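Local coordinates for spore coat polysaccharide biosynthesis protein spsE (Bacillus subtilis, PDB 1VLI) that probably condenses an N-acylmannosamine 6-phosphate with phosphoenolpyruvate, as an N-acylneuraminate-9-phosphate synthase would, in building the polysaccharide of the spore coat, at residues 36-40 with 255-260; 247-253 with 263-269. One frame throughout, in Å; residues are numbered along the deposited sequence.

Contact 1: 36-40 with 255-260; sequences GINHD and LPGADH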
ATOM      1  N   GLY A  36      -6.336   3.940  -9.627  1.00 59.23           N
ATOM      2  CA  GLY A  36      -6.383   2.487  -9.728  1.00 58.96           C
ATOM      3  C   GLY A  36      -6.232   2.004 -11.162  1.00 61.49           C
ATOM      4  O   GLY A  36      -5.177   2.191 -11.779  1.00 61.84           O
ATOM      5  N   ILE A  37      -7.289   1.366 -11.674  1.00 61.66           N
ATOM      6  CA  ILE A  37      -7.374   0.946 -13.076  1.00 61.42           C
ATOM      7  C   ILE A  37      -8.551   1.600 -13.805  1.00 58.90           C
ATOM      8  O   ILE A  37      -8.899   1.195 -14.903  1.00 57.56           O
ATOM      9  CB  ILE A  37      -7.427  -0.606 -13.225  1.00 59.44           C
ATOM     10  CG1 ILE A  37      -8.690  -1.211 -12.605  1.00 64.93           C
ATOM     11  CG2 ILE A  37      -6.172  -1.257 -12.684  1.00 61.30           C
ATOM     12  CD1 ILE A  37      -8.897  -2.704 -13.010  1.00 65.47           C
ATOM     13  N   ASN A  38      -9.123   2.636 -13.199  1.00 56.96           N
ATOM     14  CA  ASN A  38     -10.316   3.302 -13.717  1.00 57.29           C
ATOM     15  C   ASN A  38     -10.153   4.068 -15.048  1.00 58.56           C
ATOM     16  O   ASN A  38     -11.069   4.775 -15.475  1.00 58.09           O
ATOM     17  CB  ASN A  38     -10.924   4.227 -12.653  1.00 57.12           C
ATOM     18  CG  ASN A  38     -11.543   3.464 -11.468  1.00 56.54           C
ATOM     19  OD1 ASN A  38     -11.717   2.246 -11.507  1.00 56.06           O
ATOM     20  ND2 ASN A  38     -11.891   4.200 -10.414  1.00 55.25           N
ATOM     21  N   HIS A  39      -9.006   3.916 -15.701  1.00 58.74           N
ATOM     22  CA  HIS A  39      -8.794   4.439 -17.067  1.00 59.97           C
ATOM     23  C   HIS A  39      -9.356   3.501 -18.153  1.00 59.79           C
ATOM     24  O   HIS A  39      -9.362   3.838 -19.335  1.00 59.94           O
ATOM     25  CB  HIS A  39      -7.299   4.644 -17.308  1.00 59.20           C
ATOM     26  CG  HIS A  39      -6.465   3.452 -16.948  1.00 53.60           C
ATOM     27  ND1 HIS A  39      -6.473   2.288 -17.684  1.00 51.60           N
ATOM     28  CD2 HIS A  39      -5.591   3.244 -15.935  1.00 58.80           C
ATOM     29  CE1 HIS A  39      -5.638   1.417 -17.150  1.00 55.88           C
ATOM     30  NE2 HIS A  39      -5.089   1.971 -16.084  1.00 55.67           N
ATOM     31  N   ASP A  40      -9.773   2.311 -17.724  1.00 59.33           N
ATOM     32  CA  ASP A  40     -10.377   1.277 -18.551  1.00 60.24           C
ATOM     33  C   ASP A  40      -9.543   0.900 -19.789  1.00 62.67           C
ATOM     34  O   ASP A  40     -10.101   0.539 -20.813  1.00 64.99           O
ATOM     35  CB  ASP A  40     -11.803   1.691 -18.941  1.00 57.99           C
ATOM     36  CG  ASP A  40     -12.784   1.696 -17.753  1.00 67.85           C
ATOM     37  OD1 ASP A  40     -12.558   0.967 -16.743  1.00 65.14           O
ATOM     38  OD2 ASP A  40     -13.835   2.392 -17.764  1.00 69.06           O
ATOM     39  N   LEU A 255     -19.811   3.862 -14.919  1.00 75.66           N
ATOM     40  CA  LEU A 255     -19.002   3.002 -15.799  1.00 74.47           C
ATOM     41  C   LEU A 255     -18.991   1.566 -15.262  1.00 75.90           C
ATOM     42  O   LEU A 255     -18.994   1.378 -14.042  1.00 75.78           O
ATOM     43  CB  LEU A 255     -17.583   3.568 -15.972  1.00 72.69           C
ATOM     44  CG  LEU A 255     -17.460   4.816 -16.871  1.00 68.38           C
ATOM     45  CD1 LEU A 255     -16.142   5.543 -16.669  1.00 61.46           C
ATOM     46  CD2 LEU A 255     -17.667   4.486 -18.347  1.00 57.23           C
ATOM     47  N   PRO A 256     -19.045   0.567 -16.152  1.00 77.66           N
ATOM     48  CA  PRO A 256     -19.139  -0.848 -15.732  1.00 79.89           C
ATOM     49  C   PRO A 256     -17.977  -1.224 -14.814  1.00 82.21           C
ATOM     50  O   PRO A 256     -16.852  -1.410 -15.264  1.00 81.09           O
ATOM     51  CB  PRO A 256     -19.112  -1.627 -17.048  1.00 79.99           C
ATOM     52  CG  PRO A 256     -18.647  -0.631 -18.095  1.00 81.96           C
ATOM     53  CD  PRO A 256     -19.046   0.721 -17.617  1.00 77.93           C
ATOM     54  N   GLY A 257     -18.288  -1.340 -13.527  1.00 85.80           N
ATOM     55  CA  GLY A 257     -17.335  -1.088 -12.446  1.00 88.52           C
ATOM     56  C   GLY A 257     -16.041  -1.867 -12.364  1.00 90.13           C
ATOM     57  O   GLY A 257     -16.034  -2.982 -11.847  1.00 92.22           O
ATOM     58  N   ALA A 258     -14.950  -1.276 -12.860  1.00 90.03           N
ATOM     59  CA  ALA A 258     -13.592  -1.656 -12.432  1.00 90.09           C
ATOM     60  C   ALA A 258     -13.515  -1.451 -10.899  1.00 90.96           C
ATOM     61  O   ALA A 258     -13.719  -2.400 -10.143  1.00 92.58           O
ATOM     62  CB  ALA A 258     -12.535  -0.835 -13.173  1.00 89.30           C
ATOM     63  N   ASP A 259     -13.254  -0.222 -10.445  1.00 90.40           N
ATOM     64  CA  ASP A 259     -13.595   0.202  -9.071  1.00 89.44           C
ATOM     65  C   ASP A 259     -14.461   1.446  -9.161  1.00 87.37           C
ATOM     66  O   ASP A 259     -14.287   2.374  -8.380  1.00 88.71           O
ATOM     67  CB  ASP A 259     -12.348   0.567  -8.261  1.00 90.80           C
ATOM     68  CG  ASP A 259     -11.437  -0.622  -8.001  1.00 97.17           C
ATOM     69  OD1 ASP A 259     -11.660  -1.357  -7.002  1.00100.58           O
ATOM     70  OD2 ASP A 259     -10.450  -0.875  -8.729  1.00100.52           O
ATOM     71  N   HIS A 260     -15.381   1.474 -10.120  1.00 84.28           N
ATOM     72  CA  HIS A 260     -16.027   2.723 -10.517  1.00 79.92           C
ATOM     73  C   HIS A 260     -17.147   3.131  -9.595  1.00 79.02           C
ATOM     74  O   HIS A 260     -17.268   4.299  -9.225  1.00 77.07           O
ATOM     75  CB  HIS A 260     -16.569   2.618 -11.945  1.00 78.28           C
ATOM     76  CG  HIS A 260     -15.511   2.677 -12.996  1.00 70.28           C
ATOM     77  ND1 HIS A 260     -14.834   3.835 -13.305  1.00 67.73           N
ATOM     78  CD2 HIS A 260     -15.019   1.724 -13.819  1.00 61.97           C
ATOM     79  CE1 HIS A 260     -13.959   3.592 -14.263  1.00 57.76           C
ATOM     80  NE2 HIS A 260     -14.051   2.317 -14.591  1.00 61.30           N
TER
HETATM   81  O   HOH W   1      -9.446   1.255  -9.979  1.00 62.50           O

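Contact 2: 247-253 with 263-269; sequences KHFTIDK and ALNPDEL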
ATOM      1  N   LYS A 247      -8.073   8.477  -1.257  1.00 55.98           N
ATOM      2  CA  LYS A 247      -9.443   8.124  -1.660  1.00 56.32           C
ATOM      3  C   LYS A 247      -9.469   7.740  -3.132  1.00 58.91           C
ATOM      4  O   LYS A 247      -8.779   8.384  -3.946  1.00 57.21           O
ATOM      5  CB  LYS A 247     -10.381   9.317  -1.430  1.00 56.98           C
ATOM      6  CG  LYS A 247     -11.886   9.013  -1.460  1.00 55.73           C
ATOM      7  CD  LYS A 247     -12.446   8.680  -0.099  1.00 54.14           C
ATOM      8  CE  LYS A 247     -13.956   8.910  -0.055  1.00 57.64           C
ATOM      9  NZ  LYS A 247     -14.534   8.410   1.233  1.00 54.54           N
ATOM     10  N   HIS A 248     -10.247   6.699  -3.469  1.00 58.17           N
ATOM     11  CA  HIS A 248     -10.464   6.316  -4.874  1.00 55.68           C
ATOM     12  C   HIS A 248     -11.342   7.356  -5.566  1.00 57.06           C
ATOM     13  O   HIS A 248     -12.278   7.911  -4.949  1.00 51.73           O
ATOM     14  CB  HIS A 248     -11.148   4.965  -5.009  1.00 54.10           C
ATOM     15  CG  HIS A 248     -10.335   3.819  -4.497  1.00 64.53           C
ATOM     16  ND1 HIS A 248      -9.898   2.801  -5.313  1.00 65.24           N
ATOM     17  CD2 HIS A 248      -9.889   3.523  -3.250  1.00 65.15           C
ATOM     18  CE1 HIS A 248      -9.212   1.927  -4.593  1.00 77.48           C
ATOM     19  NE2 HIS A 248      -9.193   2.340  -3.338  1.00 75.39           N
ATOM     20  N   PHE A 249     -11.021   7.624  -6.835  1.00 54.21           N
ATOM     21  CA  PHE A 249     -11.876   8.432  -7.672  1.00 55.91           C
ATOM     22  C   PHE A 249     -11.984   7.851  -9.078  1.00 58.09           C
ATOM     23  O   PHE A 249     -11.149   7.058  -9.509  1.00 56.18           O
ATOM     24  CB  PHE A 249     -11.396   9.884  -7.716  1.00 56.42           C
ATOM     25  CG  PHE A 249     -10.274  10.142  -8.689  1.00 53.14           C
ATOM     26  CD1 PHE A 249      -8.992   9.687  -8.421  1.00 53.00           C
ATOM     27  CD2 PHE A 249     -10.503  10.874  -9.855  1.00 56.25           C
ATOM     28  CE1 PHE A 249      -7.950   9.932  -9.288  1.00 53.66           C
ATOM     29  CE2 PHE A 249      -9.464  11.142 -10.754  1.00 56.97           C
ATOM     30  CZ  PHE A 249      -8.185  10.669 -10.482  1.00 58.64           C
ATOM     31  N   THR A 250     -13.044   8.233  -9.770  1.00 60.46           N
ATOM     32  CA  THR A 250     -13.265   7.800 -11.134  1.00 63.21           C
ATOM     33  C   THR A 250     -13.708   9.013 -11.920  1.00 62.62           C
ATOM     34  O   THR A 250     -13.854  10.088 -11.356  1.00 62.85           O
ATOM     35  CB  THR A 250     -14.315   6.675 -11.197  1.00 64.40           C
ATOM     36  OG1 THR A 250     -14.575   6.347 -12.568  1.00 66.73           O
ATOM     37  CG2 THR A 250     -15.684   7.169 -10.668  1.00 63.76           C
ATOM     38  N   ILE A 251     -13.917   8.834 -13.215  1.00 63.48           N
ATOM     39  CA  ILE A 251     -14.340   9.916 -14.088  1.00 64.27           C
ATOM     40  C   ILE A 251     -15.862   9.905 -14.196  1.00 66.11           C
ATOM     41  O   ILE A 251     -16.485  10.925 -14.519  1.00 68.06           O
ATOM     42  CB  ILE A 251     -13.594   9.809 -15.483  1.00 65.16           C
ATOM     43  CG1 ILE A 251     -13.307  11.189 -16.062  1.00 72.32           C
ATOM     44  CG2 ILE A 251     -14.285   8.870 -16.507  1.00 61.22           C
ATOM     45  CD1 ILE A 251     -12.148  11.884 -15.394  1.00 80.02           C
ATOM     46  N   ASP A 252     -16.450   8.745 -13.888  1.00 67.98           N
ATOM     47  CA  ASP A 252     -17.896   8.506 -14.004  1.00 70.57           C
ATOM     48  C   ASP A 252     -18.286   7.245 -13.224  1.00 70.61           C
ATOM     49  O   ASP A 252     -17.882   6.140 -13.586  1.00 70.58           O
ATOM     50  CB  ASP A 252     -18.287   8.372 -15.488  1.00 71.29           C
ATOM     51  CG  ASP A 252     -19.710   7.888 -15.697  1.00 74.40           C
ATOM     52  OD1 ASP A 252     -20.534   7.940 -14.759  1.00 81.28           O
ATOM     53  OD2 ASP A 252     -20.101   7.442 -16.793  1.00 81.78           O
ATOM     54  N   LYS A 253     -19.091   7.418 -12.176  1.00 71.98           N
ATOM     55  CA  LYS A 253     -19.429   6.334 -11.228  1.00 72.87           C
ATOM     56  C   LYS A 253     -20.256   5.194 -11.836  1.00 73.74           C
ATOM     57  O   LYS A 253     -20.332   4.096 -11.274  1.00 73.21           O
ATOM     58  CB  LYS A 253     -20.161   6.900 -10.004  1.00 72.98           C
ATOM     59  CG  LYS A 253     -19.298   7.769  -9.090  1.00 74.42           C
ATOM     60  CD  LYS A 253     -20.132   8.630  -8.136  1.00 72.05           C
ATOM     61  CE  LYS A 253     -20.734   7.832  -6.986  1.00 70.52           C
ATOM     62  NZ  LYS A 253     -19.700   7.259  -6.086  1.00 73.08           N
ATOM     63  N   ALA A 263     -16.174   4.671  -6.122  1.00 64.48           N
ATOM     64  CA  ALA A 263     -15.184   5.745  -6.132  1.00 60.08           C
ATOM     65  C   ALA A 263     -15.888   7.086  -6.225  1.00 59.15           C
ATOM     66  O   ALA A 263     -17.040   7.165  -6.655  1.00 59.49           O
ATOM     67  CB  ALA A 263     -14.221   5.574  -7.300  1.00 60.66           C
ATOM     68  N   LEU A 264     -15.213   8.149  -5.814  1.00 57.56           N
ATOM     69  CA  LEU A 264     -15.778   9.485  -5.959  1.00 56.00           C
ATOM     70  C   LEU A 264     -15.645   9.952  -7.412  1.00 58.32           C
ATOM     71  O   LEU A 264     -14.642   9.644  -8.069  1.00 58.04           O
ATOM     72  CB  LEU A 264     -15.064  10.464  -5.036  1.00 53.81           C
ATOM     73  CG  LEU A 264     -15.095  10.104  -3.553  1.00 51.82           C
ATOM     74  CD1 LEU A 264     -14.600  11.299  -2.762  1.00 38.51           C
ATOM     75  CD2 LEU A 264     -16.525   9.709  -3.130  1.00 49.27           C
ATOM     76  N   ASN A 265     -16.653  10.673  -7.915  1.00 58.56           N
ATOM     77  CA  ASN A 265     -16.534  11.331  -9.212  1.00 60.03           C
ATOM     78  C   ASN A 265     -15.748  12.642  -9.046  1.00 60.81           C
ATOM     79  O   ASN A 265     -15.392  12.994  -7.924  1.00 63.96           O
ATOM     80  CB  ASN A 265     -17.903  11.523  -9.870  1.00 58.98           C
ATOM     81  CG  ASN A 265     -18.809  12.472  -9.107  1.00 67.09           C
ATOM     82  OD1 ASN A 265     -18.381  13.518  -8.590  1.00 77.25           O
ATOM     83  ND2 ASN A 265     -20.092  12.130  -9.063  1.00 69.96           N
ATOM     84  N   PRO A 266     -15.411  13.335 -10.131  1.00 60.03           N
ATOM     85  CA  PRO A 266     -14.591  14.542 -10.026  1.00 59.83           C
ATOM     86  C   PRO A 266     -15.112  15.614  -9.095  1.00 60.32           C
ATOM     87  O   PRO A 266     -14.300  16.265  -8.449  1.00 61.05           O
ATOM     88  CB  PRO A 266     -14.560  15.059 -11.457  1.00 58.76           C
ATOM     89  CG  PRO A 266     -14.634  13.792 -12.259  1.00 58.06           C
ATOM     90  CD  PRO A 266     -15.683  12.992 -11.541  1.00 60.25           C
ATOM     91  N   ASP A 267     -16.434  15.807  -9.054  1.00 60.66           N
ATOM     92  CA  ASP A 267     -17.069  16.797  -8.194  1.00 61.77           C
ATOM     93  C   ASP A 267     -16.921  16.448  -6.729  1.00 61.86           C
ATOM     94  O   ASP A 267     -16.510  17.284  -5.914  1.00 61.78           O
ATOM     95  CB  ASP A 267     -18.559  16.895  -8.498  1.00 63.43           C
ATOM     96  CG  ASP A 267     -18.824  17.389  -9.874  1.00 71.44           C
ATOM     97  OD1 ASP A 267     -18.565  16.619 -10.833  1.00 87.32           O
ATOM     98  OD2 ASP A 267     -19.277  18.527 -10.092  1.00 67.10           O
ATOM     99  N   GLU A 268     -17.297  15.215  -6.407  1.00 60.37           N
ATOM    100  CA  GLU A 268     -17.145  14.690  -5.071  1.00 61.77           C
ATOM    101  C   GLU A 268     -15.674  14.727  -4.608  1.00 61.96           C
ATOM    102  O   GLU A 268     -15.417  14.943  -3.423  1.00 63.65           O
ATOM    103  CB  GLU A 268     -17.704  13.271  -4.993  1.00 61.05           C
ATOM    104  CG  GLU A 268     -19.143  13.132  -5.468  1.00 59.00           C
ATOM    105  CD  GLU A 268     -19.623  11.689  -5.442  1.00 63.41           C
ATOM    106  OE1 GLU A 268     -18.950  10.812  -6.045  1.00 62.56           O
ATOM    107  OE2 GLU A 268     -20.676  11.429  -4.816  1.00 68.23           O
ATOM    108  N   LEU A 269     -14.720  14.537  -5.529  1.00 59.63           N
ATOM    109  CA  LEU A 269     -13.290  14.606  -5.186  1.00 58.78           C
ATOM    110  C   LEU A 269     -12.920  16.011  -4.742  1.00 58.44           C
ATOM    111  O   LEU A 269     -12.357  16.170  -3.651  1.00 57.44           O
ATOM    112  CB  LEU A 269     -12.375  14.140  -6.343  1.00 58.45           C
ATOM    113  CG  LEU A 269     -10.871  13.963  -6.024  1.00 58.83           C
ATOM    114  CD1 LEU A 269     -10.573  12.808  -5.036  1.00 46.51           C
ATOM    115  CD2 LEU A 269     -10.019  13.783  -7.279  1.00 57.74           C
TER

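Contact 1: 36-40 with 255-260
The imidazole of H260 lies against the side-chain amide of N38, the two planes 22° apart, while its NE2 points at the carboxylate of D40. The stack is built up atom by atom along N38. CB of N38, at the start of the side chain, touches CE1 of H260 (3.5 Å). CG of N38 follows over the same face, 3.7 Å from CE1 of H260, and OD1 sits above the ring centre. OD1 also accepts the backbone N-H of D259 in the plane of its own carbonyl (N of D259 to OD1 of N38 3.1 Å), which fixes the rotation of the amide. ND2 of N38 is hydrogen-bonded to O of F249. The first torsion of N38 (chi1 -69°, CG anti to the carbonyl carbon) lays the amide over the ring face, the two side chains running past each other in opposite directions. The opposite face of H260 is covered by CB of L255 from its own loop.

At the ring edge, NE2 of H260 donates to OD1 of D40 over 2.9 Å in a nearly straight bond (176° at the hydrogen), received on the syn side of the carboxylate; OD2 is a weaker second acceptor. CB of A258 touches both CG1 of I37 (3.9 Å) and OD1 of N38. A water accepts from the backbone N of I37 and lies 2.7 Å from OD2 of D259, tying the loop after strand 30-36 to the loop after strand 244-248 at the C-terminal end of the TIM-barrel strands. A leucine in place of H260 would probably leave D40 without its ring donor and the hydroxyl of T250 without its ND1 partner. Bonded at NE2 to D40 and at ND1 to T250, and covered on both faces, the imidazole is fixed in position and rotation.

Contact 2: 247-253 with 263-269
The carbonyl oxygen of L264 receives the backbone N-H of T250 (N to O 2.7 Å), tilted 21° from the carbonyl plane, and is also approached by CA of F249 in a C-H...O contact of 3.0 Å. N of L264 donates to O of H248, so the two backbones join in a single beta bridge. The methyl of A263 packs on the backbone of F249 and T250. K253 bends at its last two torsions (chi3 75°, chi4 64°), which brings NZ back to O of A263 at 2.7 Å; its salt bridge to OE1 of E268 is long. That OE1 takes the N-H of N265 through its anti lone pair, while OD1 of N265 accepts from N of E268 (3.0 Å), a capping box that starts helix 266-285 after the eighth strand of the TIM barrel. CD2 of L269 makes a CH-pi contact over one face of the F249 ring, offset toward the rim, 4.2 Å from the centroid. CG and CE of K247 run across CD1 of L264 at about a right angle; its NZ forms a salt bridge with D225. The imidazole of H248 leads away from 263-269 and, with H226, binds the zinc ion.

Both contacts are partly buried and draw on one beta-alpha connection of the barrel, the chain from strand 244-248 to helix 266-285. Contact 2 has the larger share of buried residues, six of twelve touching against two of seven in contact 1. It folds that connection back on its own strand, through backbone bridging, helix capping and apolar packing, and holds a zinc ligand; contact 1 brings the middle of the connection against the loop after strand 30-36, and relies on side-chain polar groups and a water. The two meet directly, T250 and F249 of contact 2 facing H260 and N38 of contact 1. The side chain of D259 in contact 1 is about 7 Å from the zinc ion.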